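Local coordinates for protein iron-only hydrogenase system regulator (PDB 2NZC) that is of unknown function but probably acts as a regulator of the iron-only hydrogenase system, at residues M3-Y8 against S32-L37. Sequence-based numbering, arbitrary orientation.
Sequences MEKRFY and SEDILL
Lys5 meets Asp34 through a long salt bridge, 4.0 Å from Lys5 NZ to Asp34 OD2, the two side chains crossing at about a right angle. The lysine runs extended as far as CE and bends only at its last torsion (chi4 -54°), which carries the ammonium to the acid. The stronger polar contact of Asp34 OD2 is its hydrogen bond with Thr57 OG1 on strand 48-57, to which the lysine adds a long electrostatic one. Glu33 OE1 lies 6.3 Å from Lys5 NZ and probably adds a weaker attraction. Next along, Arg6 turns its guanidinium onto the hydroxyl of Tyr8, where NE and NH2 both make weak, bent hydrogen bonds to OH. Strands 6-15 and 35-43 are not neighbours in the four-stranded antiparallel sheet of this ACT-like fold; strand 48-57 runs between them, and their backbones stay 9.4 Å apart at Phe7 CA and Leu36 CA. Side chains therefore bridge the gap: Phe7 brings CE2 to 3.5 Å from Leu36 CD1, which approaches the ring obliquely. Val54 and Lys56 of strand 48-57 and Glu45 of a neighbouring subunit pack on the Phe7 side chain. A classic beta bulge sets Leu36 and Leu37 opposite the single residue Val54.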
loop_
_atom_site.group_PDB
_atom_site.type_symbol
_atom_site.label_atom_id
_atom_site.label_comp_id
_atom_site.label_asym_id
_atom_site.label_seq_id
_atom_site.Cartn_x
_atom_site.Cartn_y
_atom_site.Cartn_z
HETATM N N MSE D 3 29.352 -0.320 -2.205
HETATM C CA MSE D 3 29.095 0.179 -0.848
HETATM C C MSE D 3 27.874 1.065 -0.721
HETATM O O MSE D 3 27.592 1.576 0.367
HETATM C CB MSE D 3 30.269 0.978 -0.330
HETATM C CG MSE D 3 30.682 0.512 0.992
HETATM SE SE MSE D 3 32.063 -0.749 0.596
HETATM C CE MSE D 3 33.545 0.503 0.238
ATOM N N GLU D 4 27.168 1.282 -1.818
ATOM C CA GLU D 4 25.932 2.036 -1.743
ATOM C C GLU D 4 24.819 1.215 -1.082
ATOM O O GLU D 4 24.847 -0.023 -1.089
ATOM C CB GLU D 4 25.511 2.520 -3.126
ATOM C CG GLU D 4 26.571 3.417 -3.770
ATOM C CD GLU D 4 26.038 4.229 -4.940
ATOM O OE1 GLU D 4 26.709 5.217 -5.320
ATOM O OE2 GLU D 4 24.956 3.882 -5.476
ATOM N N LYS D 5 23.860 1.922 -0.489
ATOM C CA LYS D 5 22.634 1.306 -0.001
ATOM C C LYS D 5 21.949 0.579 -1.151
ATOM O O LYS D 5 22.055 1.008 -2.303
ATOM C CB LYS D 5 21.731 2.369 0.602
ATOM C CG LYS D 5 22.271 2.953 1.901
ATOM C CD LYS D 5 21.364 4.057 2.436
ATOM C CE LYS D 5 22.041 4.785 3.589
ATOM N NZ LYS D 5 22.468 3.826 4.647
ATOM N N ARG D 6 21.292 -0.535 -0.834
ATOM C CA ARG D 6 20.560 -1.356 -1.789
ATOM C C ARG D 6 19.095 -1.468 -1.367
ATOM O O ARG D 6 18.773 -1.291 -0.207
ATOM C CB ARG D 6 21.175 -2.757 -1.817
ATOM C CG ARG D 6 22.347 -2.875 -2.790
ATOM C CD ARG D 6 23.419 -3.926 -2.407
ATOM N NE ARG D 6 22.917 -5.145 -1.749
ATOM C CZ ARG D 6 22.175 -6.106 -2.314
ATOM N NH1 ARG D 6 21.772 -6.024 -3.580
ATOM N NH2 ARG D 6 21.814 -7.161 -1.590
ATOM N N PHE D 7 18.217 -1.784 -2.311
ATOM C CA PHE D 7 16.834 -2.022 -2.004
ATOM C C PHE D 7 16.585 -3.460 -1.563
ATOM O O PHE D 7 17.119 -4.421 -2.142
ATOM C CB PHE D 7 15.947 -1.711 -3.220
ATOM C CG PHE D 7 15.844 -0.257 -3.538
ATOM C CD1 PHE D 7 16.809 0.359 -4.319
ATOM C CD2 PHE D 7 14.757 0.490 -3.089
ATOM C CE1 PHE D 7 16.726 1.722 -4.638
ATOM C CE2 PHE D 7 14.667 1.862 -3.404
ATOM C CZ PHE D 7 15.666 2.469 -4.172
ATOM N N TYR D 8 15.729 -3.584 -0.565
ATOM C CA TYR D 8 15.298 -4.871 -0.055
ATOM C C TYR D 8 13.817 -4.838 0.103
ATOM O O TYR D 8 13.223 -3.776 0.423
ATOM C CB TYR D 8 15.947 -5.181 1.305
ATOM C CG TYR D 8 17.461 -5.285 1.245
ATOM C CD1 TYR D 8 18.096 -6.506 1.012
ATOM C CD2 TYR D 8 18.248 -4.158 1.418
ATOM C CE1 TYR D 8 19.498 -6.582 0.938
ATOM C CE2 TYR D 8 19.631 -4.212 1.365
ATOM C CZ TYR D 8 20.248 -5.427 1.125
ATOM O OH TYR D 8 21.610 -5.466 1.072
ATOM N N SER D 32 13.028 3.174 11.232
ATOM C CA SER D 32 12.143 3.838 10.256
ATOM C C SER D 32 12.890 4.650 9.171
ATOM O O SER D 32 12.353 4.859 8.077
ATOM C CB SER D 32 11.095 4.696 10.959
ATOM O OG SER D 32 11.733 5.673 11.741
ATOM N N GLU D 33 14.127 5.052 9.487
ATOM C CA GLU D 33 15.005 5.867 8.628
ATOM C C GLU D 33 15.119 5.321 7.217
ATOM O O GLU D 33 15.086 6.078 6.256
ATOM C CB GLU D 33 16.426 5.916 9.233
ATOM C CG GLU D 33 17.379 6.935 8.612
ATOM C CD GLU D 33 18.762 6.928 9.262
ATOM O OE1 GLU D 33 19.278 5.839 9.636
ATOM O OE2 GLU D 33 19.351 8.023 9.396
ATOM N N ASP D 34 15.319 4.017 7.098
ATOM C CA ASP D 34 15.559 3.444 5.780
ATOM C C ASP D 34 14.345 2.728 5.231
ATOM O O ASP D 34 14.470 2.019 4.251
ATOM C CB ASP D 34 16.749 2.500 5.785
ATOM C CG ASP D 34 18.097 3.231 5.876
ATOM O OD1 ASP D 34 18.214 4.426 5.511
ATOM O OD2 ASP D 34 19.058 2.586 6.312
ATOM N N ILE D 35 13.188 2.907 5.862
ATOM C CA ILE D 35 11.949 2.311 5.347
ATOM C C ILE D 35 11.333 3.268 4.324
ATOM O O ILE D 35 11.064 4.426 4.628
ATOM C CB ILE D 35 10.936 1.973 6.465
ATOM C CG1 ILE D 35 11.451 0.797 7.311
ATOM C CG2 ILE D 35 9.562 1.509 5.822
ATOM C CD1 ILE D 35 10.580 0.467 8.576
ATOM N N LEU D 36 11.132 2.806 3.101
ATOM C CA LEU D 36 10.547 3.697 2.093
ATOM C C LEU D 36 9.064 3.481 1.904
ATOM O O LEU D 36 8.382 4.312 1.298
ATOM C CB LEU D 36 11.275 3.546 0.751
ATOM C CG LEU D 36 12.777 3.741 0.792
ATOM C CD1 LEU D 36 13.359 3.468 -0.615
ATOM C CD2 LEU D 36 13.078 5.142 1.242
ATOM N N LEU D 37 8.577 2.335 2.373
ATOM C CA LEU D 37 7.185 1.975 2.166
ATOM C C LEU D 37 6.796 0.952 3.194
ATOM O O LEU D 37 7.560 0.016 3.471
ATOM C CB LEU D 37 6.957 1.427 0.726
ATOM C CG LEU D 37 5.524 0.956 0.429
ATOM C CD1 LEU D 37 4.546 2.166 0.503
ATOM C CD2 LEU D 37 5.349 0.197 -0.918
#